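Local structure of cycloalternan-forming enzyme (Listeria monocytogenes serovar 1/2a, 5F7U) at residues L367-E373 with M658-K664; D157-L163 with M332-I338; A975-D981 with G1038-F1044. The protein is a multidomain member of glycoside hydrolase family 31, with a TIM-barrel domain, a family 6 carbohydrate-binding module, and bound alpha-D-glucopyranose and magnesium ions. The protein carries 1 engineered substitution. All coordinates share one frame; numbering follows the deposited sequence.

Contact 1 (L367-E373 with M658-K664). With MG (magnesium ion), chain J; GLC (alpha-D-glucopyranose), chain F; GLC (alpha-D-glucopyranose), chain B; GLC (alpha-D-glucopyranose), chain C.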
loop_
_atom_site.group_PDB
_atom_site.type_symbol
_atom_site.label_atom_id
_atom_site.label_comp_id
_atom_site.label_asym_id
_atom_site.label_seq_id
_atom_site.Cartn_x
_atom_site.Cartn_y
_atom_site.Cartn_z
ATOM N N LEU A 367 -3.648 -1.605 -17.348
ATOM C CA LEU A 367 -2.637 -0.552 -17.419
ATOM C C LEU A 367 -3.285 0.833 -17.574
ATOM O O LEU A 367 -4.181 1.000 -18.406
ATOM C CB LEU A 367 -1.687 -0.782 -18.596
ATOM C CG LEU A 367 -0.653 0.311 -18.934
ATOM C CD1 LEU A 367 0.346 0.482 -17.785
ATOM C CD2 LEU A 367 0.055 -0.074 -20.238
ATOM N N TRP A 368 -2.793 1.793 -16.783
ATOM C CA TRP A 368 -3.138 3.201 -16.939
ATOM C C TRP A 368 -2.055 3.943 -17.694
ATOM O O TRP A 368 -0.889 3.843 -17.327
ATOM C CB TRP A 368 -3.269 3.883 -15.586
ATOM C CG TRP A 368 -4.408 3.435 -14.743
ATOM C CD1 TRP A 368 -4.580 2.202 -14.178
ATOM C CD2 TRP A 368 -5.509 4.243 -14.316
ATOM N NE1 TRP A 368 -5.753 2.192 -13.425
ATOM C CE2 TRP A 368 -6.342 3.428 -13.510
ATOM C CE3 TRP A 368 -5.891 5.573 -14.561
ATOM C CZ2 TRP A 368 -7.522 3.899 -12.920
ATOM C CZ3 TRP A 368 -7.103 6.045 -13.972
ATOM C CH2 TRP A 368 -7.885 5.201 -13.156
ATOM N N MET A 369 -2.451 4.697 -18.728
ATOM C CA MET A 369 -1.511 5.549 -19.501
ATOM C C MET A 369 -1.703 7.008 -19.152
ATOM O O MET A 369 -2.828 7.501 -19.112
ATOM C CB MET A 369 -1.767 5.392 -21.003
ATOM C CG MET A 369 -1.840 3.935 -21.431
ATOM S SD MET A 369 -1.518 3.708 -23.193
ATOM C CE MET A 369 -2.740 4.809 -23.912
ATOM N N SER A 370 -0.600 7.717 -18.950
ATOM C CA SER A 370 -0.674 9.113 -18.515
ATOM C C SER A 370 0.592 9.821 -18.984
ATOM O O SER A 370 1.639 9.186 -19.075
ATOM C CB SER A 370 -0.789 9.177 -16.988
ATOM O OG SER A 370 -0.782 10.523 -16.515
ATOM N N ALA A 371 0.488 11.123 -19.251
ATOM C CA ALA A 371 1.650 11.992 -19.529
ATOM C C ALA A 371 1.187 13.421 -19.438
ATOM O O ALA A 371 0.232 13.816 -20.128
ATOM C CB ALA A 371 2.251 11.722 -20.913
ATOM N N ASN A 372 1.867 14.217 -18.612
ATOM C CA ASN A 372 1.468 15.609 -18.482
ATOM C C ASN A 372 1.524 16.349 -19.820
ATOM O O ASN A 372 0.747 17.285 -20.036
ATOM C CB ASN A 372 2.309 16.337 -17.430
ATOM C CG ASN A 372 1.754 17.704 -17.102
ATOM O OD1 ASN A 372 2.260 18.728 -17.602
ATOM N ND2 ASN A 372 0.694 17.739 -16.291
ATOM N N GLU A 373 2.427 15.932 -20.711
ATOM C CA GLU A 373 2.575 16.586 -22.023
ATOM C C GLU A 373 1.392 16.438 -23.003
ATOM O O GLU A 373 1.330 17.166 -24.006
ATOM C CB GLU A 373 3.882 16.168 -22.704
ATOM C CG GLU A 373 3.930 14.718 -23.169
ATOM C CD GLU A 373 5.337 14.296 -23.564
ATOM O OE1 GLU A 373 6.216 14.165 -22.672
ATOM O OE2 GLU A 373 5.562 14.079 -24.786
ATOM N N MET A 658 -1.152 -0.626 -12.009
ATOM C CA MET A 658 -0.048 -0.441 -12.960
ATOM C C MET A 658 -0.297 0.833 -13.767
ATOM O O MET A 658 -1.355 0.975 -14.396
ATOM C CB MET A 658 0.036 -1.646 -13.909
ATOM C CG MET A 658 1.271 -1.637 -14.801
ATOM S SD MET A 658 1.193 -2.956 -16.024
ATOM C CE MET A 658 2.850 -2.765 -16.677
ATOM N N GLN A 659 0.665 1.772 -13.734
ATOM C CA GLN A 659 0.443 3.109 -14.332
ATOM C C GLN A 659 1.780 3.745 -14.713
ATOM O O GLN A 659 2.693 3.784 -13.879
ATOM C CB GLN A 659 -0.274 4.029 -13.313
ATOM C CG GLN A 659 -0.626 5.453 -13.795
ATOM C CD GLN A 659 0.180 6.581 -13.157
ATOM O OE1 GLN A 659 -0.185 7.755 -13.311
ATOM N NE2 GLN A 659 1.268 6.258 -12.446
ATOM N N PHE A 660 1.900 4.225 -15.952
ATOM C CA PHE A 660 3.057 5.087 -16.327
ATOM C C PHE A 660 2.627 6.532 -16.416
ATOM O O PHE A 660 1.450 6.828 -16.689
ATOM C CB PHE A 660 3.828 4.602 -17.601
ATOM C CG PHE A 660 3.052 4.705 -18.903
ATOM C CD1 PHE A 660 2.890 5.944 -19.556
ATOM C CD2 PHE A 660 2.526 3.549 -19.519
ATOM C CE1 PHE A 660 2.199 6.030 -20.768
ATOM C CE2 PHE A 660 1.822 3.631 -20.730
ATOM C CZ PHE A 660 1.672 4.875 -21.363
ATOM N N HIS A 661 3.583 7.434 -16.196
ATOM C CA HIS A 661 3.280 8.863 -16.085
ATOM C C HIS A 661 4.571 9.661 -16.275
ATOM O O HIS A 661 5.693 9.125 -16.100
ATOM C CB HIS A 661 2.628 9.150 -14.703
ATOM C CG HIS A 661 2.239 10.581 -14.493
ATOM N ND1 HIS A 661 1.528 11.310 -15.425
ATOM C CD2 HIS A 661 2.493 11.428 -13.462
ATOM C CE1 HIS A 661 1.355 12.546 -14.975
ATOM N NE2 HIS A 661 1.922 12.643 -13.781
ATOM N N SER A 662 4.419 10.929 -16.660
ATOM C CA SER A 662 5.563 11.811 -16.815
ATOM C C SER A 662 5.206 13.240 -16.441
ATOM O O SER A 662 4.093 13.698 -16.688
ATOM C CB SER A 662 6.145 11.748 -18.237
ATOM O OG SER A 662 5.130 12.004 -19.201
ATOM N N GLU A 663 6.191 13.945 -15.898
ATOM C CA GLU A 663 6.000 15.295 -15.373
ATOM C C GLU A 663 5.937 16.436 -16.405
ATOM O O GLU A 663 5.117 17.362 -16.283
ATOM C CB GLU A 663 7.147 15.590 -14.412
ATOM C CG GLU A 663 7.019 16.952 -13.754
ATOM C CD GLU A 663 8.218 17.311 -12.914
ATOM O OE1 GLU A 663 9.358 17.371 -13.453
ATOM O OE2 GLU A 663 7.998 17.540 -11.712
ATOM N N LYS A 664 6.840 16.422 -17.382
ATOM C CA LYS A 664 7.094 17.644 -18.177
ATOM C C LYS A 664 5.926 18.011 -19.085
ATOM O O LYS A 664 5.273 17.142 -19.667
ATOM C CB LYS A 664 8.403 17.537 -18.969
ATOM C CG LYS A 664 9.675 17.384 -18.115
ATOM C CD LYS A 664 9.890 18.565 -17.176
ATOM C CE LYS A 664 11.260 18.495 -16.514
ATOM N NZ LYS A 664 11.178 18.729 -15.042
HETATM MG MG MG J . 1.404 18.114 -25.989
HETATM C C1 GLC F . 1.425 17.037 -9.209
HETATM C C2 GLC F . 1.275 15.508 -9.365
HETATM C C3 GLC F . 1.822 14.981 -10.707
HETATM C C4 GLC F . 1.215 15.771 -11.878
HETATM C C5 GLC F . 1.231 17.282 -11.608
HETATM C C6 GLC F . 0.497 18.096 -12.662
HETATM O O2 GLC F . 1.792 14.835 -8.212
HETATM O O3 GLC F . 1.521 13.586 -10.886
HETATM O O4 GLC F . 1.944 15.494 -13.089
HETATM O O5 GLC F . 0.720 17.646 -10.309
HETATM O O6 GLC F . 0.772 19.478 -12.359
HETATM C C1 GLC B . 1.103 20.213 -13.564
HETATM C C2 GLC B . 1.492 21.653 -13.204
HETATM C C3 GLC B . 0.257 22.495 -12.859
HETATM C C4 GLC B . -0.806 22.395 -13.953
HETATM C C5 GLC B . -1.144 20.911 -14.159
HETATM C C6 GLC B . -2.251 20.645 -15.171
HETATM O O2 GLC B . 2.362 21.656 -12.070
HETATM O O3 GLC B . 0.630 23.865 -12.664
HETATM O O4 GLC B . -1.963 23.139 -13.553
HETATM O O5 GLC B . 0.049 20.198 -14.544
HETATM O O6 GLC B . -1.766 20.957 -16.480
HETATM C C1 GLC C . 5.062 20.786 -7.725
HETATM C C2 GLC C . 3.774 20.441 -6.967
HETATM C C3 GLC C . 3.327 18.998 -7.241
HETATM C C4 GLC C . 3.116 18.767 -8.744
HETATM C C5 GLC C . 4.432 19.156 -9.458
HETATM C C6 GLC C . 4.350 19.075 -10.975
HETATM O O1 GLC C . 6.179 20.096 -7.146
HETATM O O2 GLC C . 3.996 20.613 -5.567
HETATM O O3 GLC C . 2.146 18.720 -6.492
HETATM O O4 GLC C . 2.822 17.381 -9.040
HETATM O O5 GLC C . 4.947 20.464 -9.124
HETATM O O6 GLC C . 5.090 17.902 -11.300
HETATM O O HOH W 1 4.297 9.380 -19.471
HETATM O O HOH W 2 -1.688 9.845 -13.928
HETATM O O HOH W 3 5.110 14.389 -20.146
HETATM O O HOH W 4 2.935 16.472 -26.601
HETATM O O HOH W 5 1.657 18.801 -28.051
HETATM O O HOH W 6 2.636 19.698 -24.815
#

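Contact 2 (D157-L163 with M332-I338)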
loop_
_atom_site.group_PDB
_atom_site.type_symbol
_atom_site.label_atom_id
_atom_site.label_comp_id
_atom_site.label_asym_id
_atom_site.label_seq_id
_atom_site.Cartn_x
_atom_site.Cartn_y
_atom_site.Cartn_z
ATOM N N ASP A 157 -11.796 -9.362 20.242
ATOM C CA ASP A 157 -10.339 -9.285 20.031
ATOM C C ASP A 157 -9.779 -7.865 19.806
ATOM O O ASP A 157 -8.633 -7.726 19.399
ATOM C CB ASP A 157 -9.910 -10.217 18.872
ATOM C CG ASP A 157 -10.598 -9.903 17.546
ATOM O OD1 ASP A 157 -11.298 -8.877 17.418
ATOM O OD2 ASP A 157 -10.452 -10.716 16.610
ATOM N N THR A 158 -10.588 -6.829 20.056
ATOM C CA THR A 158 -10.198 -5.447 19.750
ATOM C C THR A 158 -10.641 -4.563 20.918
ATOM O O THR A 158 -11.841 -4.373 21.128
ATOM C CB THR A 158 -10.823 -4.981 18.415
ATOM O OG1 THR A 158 -10.340 -5.805 17.345
ATOM C CG2 THR A 158 -10.453 -3.506 18.096
ATOM N N LEU A 159 -9.660 -4.064 21.672
ATOM C CA LEU A 159 -9.902 -3.287 22.890
ATOM C C LEU A 159 -9.830 -1.800 22.592
ATOM O O LEU A 159 -8.903 -1.355 21.929
ATOM C CB LEU A 159 -8.870 -3.665 23.951
ATOM C CG LEU A 159 -8.808 -2.848 25.248
ATOM C CD1 LEU A 159 -10.041 -3.110 26.110
ATOM C CD2 LEU A 159 -7.536 -3.176 26.017
ATOM N N ARG A 160 -10.796 -1.043 23.093
ATOM C CA ARG A 160 -10.807 0.411 22.934
ATOM C C ARG A 160 -10.593 1.067 24.291
ATOM O O ARG A 160 -11.278 0.743 25.258
ATOM C CB ARG A 160 -12.154 0.873 22.359
ATOM C CG ARG A 160 -12.182 2.335 21.954
ATOM C CD ARG A 160 -13.595 2.686 21.556
ATOM N NE ARG A 160 -13.689 4.010 20.971
ATOM C CZ ARG A 160 -14.809 4.490 20.435
ATOM N NH1 ARG A 160 -15.927 3.748 20.424
ATOM N NH2 ARG A 160 -14.803 5.701 19.884
ATOM N N MET A 161 -9.658 2.010 24.350
ATOM C CA MET A 161 -9.407 2.812 25.551
ATOM C C MET A 161 -9.809 4.250 25.329
ATOM O O MET A 161 -9.405 4.836 24.342
ATOM C CB MET A 161 -7.910 2.830 25.851
ATOM C CG MET A 161 -7.495 1.891 26.939
ATOM S SD MET A 161 -7.586 0.219 26.341
ATOM C CE MET A 161 -6.081 0.227 25.343
ATOM N N GLU A 162 -10.567 4.817 26.275
ATOM C CA GLU A 162 -10.991 6.203 26.154
ATOM C C GLU A 162 -10.698 6.882 27.474
ATOM O O GLU A 162 -11.222 6.481 28.531
ATOM C CB GLU A 162 -12.471 6.309 25.789
ATOM C CG GLU A 162 -12.776 5.846 24.367
ATOM C CD GLU A 162 -14.266 5.769 24.121
ATOM O OE1 GLU A 162 -14.908 4.765 24.512
ATOM O OE2 GLU A 162 -14.789 6.740 23.561
ATOM N N LEU A 163 -9.799 7.863 27.428
ATOM C CA LEU A 163 -9.381 8.536 28.663
ATOM C C LEU A 163 -10.005 9.926 28.713
ATOM O O LEU A 163 -9.849 10.716 27.763
ATOM C CB LEU A 163 -7.850 8.644 28.719
ATOM C CG LEU A 163 -7.317 9.464 29.906
ATOM C CD1 LEU A 163 -7.437 8.697 31.236
ATOM C CD2 LEU A 163 -5.879 9.887 29.618
ATOM N N MET A 332 -11.689 13.474 24.580
ATOM C CA MET A 332 -11.013 12.301 25.153
ATOM C C MET A 332 -9.903 11.752 24.245
ATOM O O MET A 332 -9.995 11.836 23.023
ATOM C CB MET A 332 -12.020 11.169 25.403
ATOM C CG MET A 332 -12.976 11.442 26.546
ATOM S SD MET A 332 -13.874 9.934 26.981
ATOM C CE MET A 332 -14.971 9.815 25.582
ATOM N N LEU A 333 -8.872 11.166 24.852
ATOM C CA LEU A 333 -7.939 10.322 24.115
ATOM C C LEU A 333 -8.653 9.009 23.814
ATOM O O LEU A 333 -9.275 8.437 24.692
ATOM C CB LEU A 333 -6.671 10.077 24.956
ATOM C CG LEU A 333 -5.706 8.992 24.441
ATOM C CD1 LEU A 333 -5.058 9.416 23.114
ATOM C CD2 LEU A 333 -4.627 8.696 25.470
ATOM N N ASP A 334 -8.537 8.537 22.574
ATOM C CA ASP A 334 -9.307 7.380 22.102
ATOM C C ASP A 334 -8.366 6.521 21.258
ATOM O O ASP A 334 -7.918 6.950 20.187
ATOM C CB ASP A 334 -10.487 7.913 21.282
ATOM C CG ASP A 334 -11.419 6.823 20.764
ATOM O OD1 ASP A 334 -11.249 5.626 21.065
ATOM O OD2 ASP A 334 -12.355 7.200 20.029
ATOM N N TYR A 335 -8.030 5.323 21.741
ATOM C CA TYR A 335 -7.144 4.442 20.953
ATOM C C TYR A 335 -7.508 2.974 21.095
ATOM O O TYR A 335 -8.191 2.582 22.044
ATOM C CB TYR A 335 -5.650 4.697 21.245
ATOM C CG TYR A 335 -5.161 4.297 22.626
ATOM C CD1 TYR A 335 -5.371 5.133 23.720
ATOM C CD2 TYR A 335 -4.451 3.098 22.822
ATOM C CE1 TYR A 335 -4.933 4.785 25.006
ATOM C CE2 TYR A 335 -4.002 2.732 24.101
ATOM C CZ TYR A 335 -4.245 3.588 25.177
ATOM O OH TYR A 335 -3.838 3.290 26.456
ATOM N N TYR A 336 -7.075 2.177 20.127
ATOM C CA TYR A 336 -7.447 0.773 20.090
ATOM C C TYR A 336 -6.198 -0.084 20.081
ATOM O O TYR A 336 -5.202 0.262 19.423
ATOM C CB TYR A 336 -8.233 0.441 18.831
ATOM C CG TYR A 336 -9.547 1.160 18.627
ATOM C CD1 TYR A 336 -9.591 2.490 18.147
ATOM C CD2 TYR A 336 -10.760 0.490 18.816
ATOM C CE1 TYR A 336 -10.823 3.135 17.934
ATOM C CE2 TYR A 336 -11.983 1.119 18.597
ATOM C CZ TYR A 336 -12.005 2.432 18.158
ATOM O OH TYR A 336 -13.247 3.000 17.934
ATOM N N VAL A 337 -6.250 -1.200 20.813
ATOM C CA VAL A 337 -5.273 -2.270 20.645
ATOM C C VAL A 337 -6.012 -3.434 19.975
ATOM O O VAL A 337 -6.961 -3.973 20.527
ATOM C CB VAL A 337 -4.622 -2.695 21.985
ATOM C CG1 VAL A 337 -3.669 -3.876 21.769
ATOM C CG2 VAL A 337 -3.908 -1.503 22.626
ATOM N N ILE A 338 -5.544 -3.793 18.788
ATOM C CA ILE A 338 -6.271 -4.652 17.862
ATOM C C ILE A 338 -5.539 -5.980 17.751
ATOM O O ILE A 338 -4.364 -6.012 17.374
ATOM C CB ILE A 338 -6.361 -3.982 16.471
ATOM C CG1 ILE A 338 -6.962 -2.561 16.608
ATOM C CG2 ILE A 338 -7.190 -4.851 15.526
ATOM C CD1 ILE A 338 -7.040 -1.797 15.298
HETATM O O HOH W 7 -13.862 8.832 22.278
#

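Contact 3 (A975-D981 with G1038-F1044)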
loop_
_atom_site.group_PDB
_atom_site.type_symbol
_atom_site.label_atom_id
_atom_site.label_comp_id
_atom_site.label_asym_id
_atom_site.label_seq_id
_atom_site.Cartn_x
_atom_site.Cartn_y
_atom_site.Cartn_z
ATOM N N ALA A 975 28.895 -32.976 -10.012
ATOM C CA ALA A 975 27.738 -33.188 -9.123
ATOM C C ALA A 975 26.485 -32.447 -9.586
ATOM O O ALA A 975 26.577 -31.387 -10.221
ATOM C CB ALA A 975 28.088 -32.786 -7.695
ATOM N N VAL A 976 25.323 -33.030 -9.268
ATOM C CA VAL A 976 24.013 -32.390 -9.462
ATOM C C VAL A 976 23.326 -32.436 -8.090
ATOM O O VAL A 976 23.118 -33.517 -7.540
ATOM C CB VAL A 976 23.147 -33.111 -10.539
ATOM C CG1 VAL A 976 21.815 -32.398 -10.749
ATOM C CG2 VAL A 976 23.879 -33.201 -11.871
ATOM N N GLU A 977 23.002 -31.264 -7.544
ATOM C CA GLU A 977 22.387 -31.163 -6.214
ATOM C C GLU A 977 20.954 -30.652 -6.330
ATOM O O GLU A 977 20.693 -29.650 -7.007
ATOM C CB GLU A 977 23.229 -30.275 -5.290
ATOM C CG GLU A 977 22.640 -30.077 -3.890
ATOM C CD GLU A 977 23.568 -29.365 -2.899
ATOM O OE1 GLU A 977 24.750 -29.106 -3.212
ATOM O OE2 GLU A 977 23.106 -29.062 -1.775
ATOM N N PHE A 978 20.035 -31.366 -5.676
ATOM C CA PHE A 978 18.609 -31.038 -5.653
ATOM C C PHE A 978 18.182 -30.624 -4.248
ATOM O O PHE A 978 18.714 -31.128 -3.235
ATOM C CB PHE A 978 17.749 -32.252 -6.028
ATOM C CG PHE A 978 17.938 -32.757 -7.444
ATOM C CD1 PHE A 978 18.953 -33.669 -7.758
ATOM C CD2 PHE A 978 17.062 -32.367 -8.460
ATOM C CE1 PHE A 978 19.106 -34.154 -9.057
ATOM C CE2 PHE A 978 17.218 -32.843 -9.765
ATOM C CZ PHE A 978 18.241 -33.741 -10.064
ATOM N N ASP A 979 17.193 -29.742 -4.206
ATOM C CA ASP A 979 16.517 -29.360 -2.980
ATOM C C ASP A 979 15.152 -30.010 -3.078
ATOM O O ASP A 979 14.323 -29.596 -3.897
ATOM C CB ASP A 979 16.368 -27.834 -2.912
ATOM C CG ASP A 979 17.703 -27.103 -2.901
ATOM O OD1 ASP A 979 18.527 -27.374 -2.005
ATOM O OD2 ASP A 979 17.910 -26.219 -3.764
ATOM N N ILE A 980 14.910 -31.050 -2.278
ATOM C CA ILE A 980 13.718 -31.865 -2.472
ATOM C C ILE A 980 12.808 -31.891 -1.256
ATOM O O ILE A 980 13.267 -32.073 -0.131
ATOM C CB ILE A 980 14.082 -33.297 -2.923
ATOM C CG1 ILE A 980 14.604 -33.236 -4.365
ATOM C CG2 ILE A 980 12.874 -34.246 -2.810
ATOM C CD1 ILE A 980 15.188 -34.518 -4.898
ATOM N N ASP A 981 11.515 -31.686 -1.495
ATOM C CA ASP A 981 10.528 -31.843 -0.431
ATOM C C ASP A 981 9.981 -33.259 -0.315
ATOM O O ASP A 981 9.830 -33.967 -1.316
ATOM C CB ASP A 981 9.373 -30.865 -0.645
ATOM C CG ASP A 981 9.734 -29.456 -0.248
ATOM O OD1 ASP A 981 10.464 -29.286 0.768
ATOM O OD2 ASP A 981 9.291 -28.514 -0.953
ATOM N N GLY A 1038 10.910 -30.525 5.609
ATOM C CA GLY A 1038 11.681 -29.394 5.118
ATOM C C GLY A 1038 12.416 -29.749 3.843
ATOM O O GLY A 1038 12.036 -30.669 3.106
ATOM N N ASN A 1039 13.491 -29.014 3.614
ATOM C CA ASN A 1039 14.302 -29.168 2.439
ATOM C C ASN A 1039 15.259 -30.361 2.632
ATOM O O ASN A 1039 16.059 -30.389 3.584
ATOM C CB ASN A 1039 15.055 -27.856 2.214
ATOM C CG ASN A 1039 15.814 -27.826 0.919
ATOM O OD1 ASN A 1039 15.877 -28.813 0.195
ATOM N ND2 ASN A 1039 16.396 -26.671 0.608
ATOM N N ASN A 1040 15.172 -31.346 1.741
ATOM C CA ASN A 1040 16.092 -32.480 1.780
ATOM C C ASN A 1040 17.189 -32.245 0.768
ATOM O O ASN A 1040 16.908 -31.934 -0.396
ATOM C CB ASN A 1040 15.364 -33.788 1.452
ATOM C CG ASN A 1040 14.389 -34.202 2.541
ATOM O OD1 ASN A 1040 14.750 -34.962 3.423
ATOM N ND2 ASN A 1040 13.155 -33.688 2.494
ATOM N N GLN A 1041 18.433 -32.376 1.210
ATOM C CA GLN A 1041 19.577 -32.185 0.323
ATOM C C GLN A 1041 19.826 -33.497 -0.393
ATOM O O GLN A 1041 20.183 -34.479 0.253
ATOM C CB GLN A 1041 20.823 -31.759 1.117
ATOM C CG GLN A 1041 22.073 -31.610 0.248
ATOM C CD GLN A 1041 23.345 -31.299 1.023
ATOM O OE1 GLN A 1041 23.703 -31.991 1.989
ATOM N NE2 GLN A 1041 24.063 -30.267 0.576
ATOM N N VAL A 1042 19.643 -33.505 -1.715
ATOM C CA VAL A 1042 19.847 -34.723 -2.515
ATOM C C VAL A 1042 20.946 -34.460 -3.535
ATOM O O VAL A 1042 20.753 -33.680 -4.469
ATOM C CB VAL A 1042 18.533 -35.200 -3.181
ATOM C CG1 VAL A 1042 18.751 -36.446 -4.043
ATOM C CG2 VAL A 1042 17.461 -35.464 -2.124
ATOM N N VAL A 1043 22.096 -35.102 -3.335
ATOM C CA VAL A 1043 23.281 -34.862 -4.166
ATOM C C VAL A 1043 23.618 -36.109 -4.970
ATOM O O VAL A 1043 23.868 -37.178 -4.408
ATOM C CB VAL A 1043 24.526 -34.443 -3.332
ATOM C CG1 VAL A 1043 25.680 -34.055 -4.251
ATOM C CG2 VAL A 1043 24.212 -33.305 -2.363
ATOM N N PHE A 1044 23.622 -35.963 -6.288
ATOM C CA PHE A 1044 24.153 -36.991 -7.175
ATOM C C PHE A 1044 25.601 -36.613 -7.485
ATOM O O PHE A 1044 25.888 -35.464 -7.826
ATOM C CB PHE A 1044 23.334 -37.059 -8.459
ATOM C CG PHE A 1044 21.967 -37.639 -8.274
ATOM C CD1 PHE A 1044 20.925 -36.873 -7.728
ATOM C CD2 PHE A 1044 21.701 -38.944 -8.684
ATOM C CE1 PHE A 1044 19.653 -37.423 -7.558
ATOM C CE2 PHE A 1044 20.431 -39.498 -8.520
ATOM C CZ PHE A 1044 19.406 -38.736 -7.957
#

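Contact 1 (L367-E373 with M658-K664)
Phe660 lays one face of its ring under the backbone of Met369, whose CA stands 4.0 Å from the ring centroid in a CH-pi contact. Its CG sits between the backbone N and the carbonyl carbon (chi1 68°), which swings the ring across to the other strand. There Met369 CB touches Phe660 CZ at 3.5 Å, the sulfur lies obliquely beside the ring as a Met-aromatic contact, and Leu367 CD2 meets the ring edge. Trp368 N bonds to Met658 O and Phe660 N to Trp368 O, the parallel pairing by which the last strand of the eight-stranded TIM barrel closes on the first. Past the strands the two segments run on side by side into the glycan pocket. His661 ND1 makes a weak, bent bond to Ser370 OG (2.7 Å, 119°), while His661 NE2 donates to O4 of the alpha-D-glucopyranose of chain F at 2.9 Å. Asn372 N is held by Ser662 O; Asn372 ND2 reaches O5 of the chain B sugar at 3.1 Å and also Glu400. Glu663, bonded to Thr636 and Tyr275, accepts from O6 of that of chain C. Glu373 O binds the magnesium ion at 2.2 Å, together with Asp375, Asp379 and three waters.

Contact 2 (D157-L163 with M332-I338)
Met161 curls over the Tyr335 ring: CB lies above one face, 3.9 Å from the centroid, and the chain bends at chi2 and chi3 (72° and 76°) to bring CE back to Tyr335 CE2 at 3.5 Å; CE also touches Val337 CG2. Met161, Leu163 and Arg160 have the largest buried areas in this antiparallel pair, whose hydrogen-bonded couples (Leu159-Val337, Met161-Tyr335, Leu163-Leu333) alternate with non-hydrogen-bonded ones; strand 158-164 belongs to the galactose mutarotase-like N-terminal domain of family 31. Leu163 continues the apolar face, its CB 4.2 Å from Leu333 CB. On the other face Arg160 runs extended alongside Tyr336, CG over the phenol ring and the hydroxyl oxygen over the guanidinium centre. Arg160 grips Asp334 side-on: NE meets OD1 and NH2 meets OD2, each at 2.9 Å and nearly straight, on the syn side. Glu162 OE2 lies over the opposite guanidinium face, toward its rim, and Glu162 OE1 adds a long charge-only salt bridge; the arginine charge probably eases the nearness of the two acids. Glu162 also bonds to His172 and Asp334 to Asn302. Strand 158-164 pairs onward with strand 148-153 and strand 333-338 with 297-301; helix 343-354 touches Tyr336 and Ile338, strand 214-229 Leu163 and Tyr335.

Contact 3 (A975-D981 with G1038-F1044)
Phe978 and Phe1044 meet obliquely in the apolar centre, CE1 of the first 3.5 Å from CD1 of the second, with ring planes 73° apart. Next to them Ile980 CD1 rests on Val1042 CG2 at 3.7 Å, carried there by a CG1 anti to the carbonyl carbon (chi1 -71°). Val1059 of strand 1054-1062 packs on Phe978, Ile980 and Phe1044, and Met991 on Val1042 and Phe1044, joining this sheet to the second one in the beta-sandwich expected of a family 6 carbohydrate-binding module. Paired backbone bonds tie the antiparallel strands at Val976-Phe1044, Phe978-Val1042 and Ile980-Asn1040. Ile980 O takes two donors from opposite faces of its plane, Asn1040 N at 2.8 Å and Asn1040 ND2 at 3.1 Å. On the face of Glu977 and Asp979, Gln1041 NE2 bonds to Glu977 OE2 at 2.8 Å from above the carboxylate plane, and Asn1039 ND2 makes a weak bond to Asp979 OD1; Pro778 of strand 776-778 packs there. Asp979 OD2 is bonded to His947, a glycan-pocket residue. The chemistry implies a two-sided pair: mostly hydrocarbon toward the interior, with the one amide there, Asn1040, spent on Ile980 O and Asn1009; on the other face, one firm and one weak amide-carboxylate bond.

All three contacts pair beta strands, contact 1 parallel, contacts 2 and 3 antiparallel. Contacts 1 and 2 are buried, whereas contact 3 is partly exposed, its polar face partly covered by strand 776-778. They share no strands: nearest atoms are about 28 Å apart for contacts 1 and 2, and about 31 Å from contact 3 to either. Contact 1, in the family 31 TIM barrel, turns Asn372, His661 and Glu663 to sugar and the carbonyl of Glu373 to magnesium; contact 2 centres its charged groups on a salt-bridge network; contact 3, in the carbohydrate-binding module, adds side-chain amides that bond to a carboxylate and to a backbone carbonyl. Methionine-aromatic packing recurs in contacts 1 and 2.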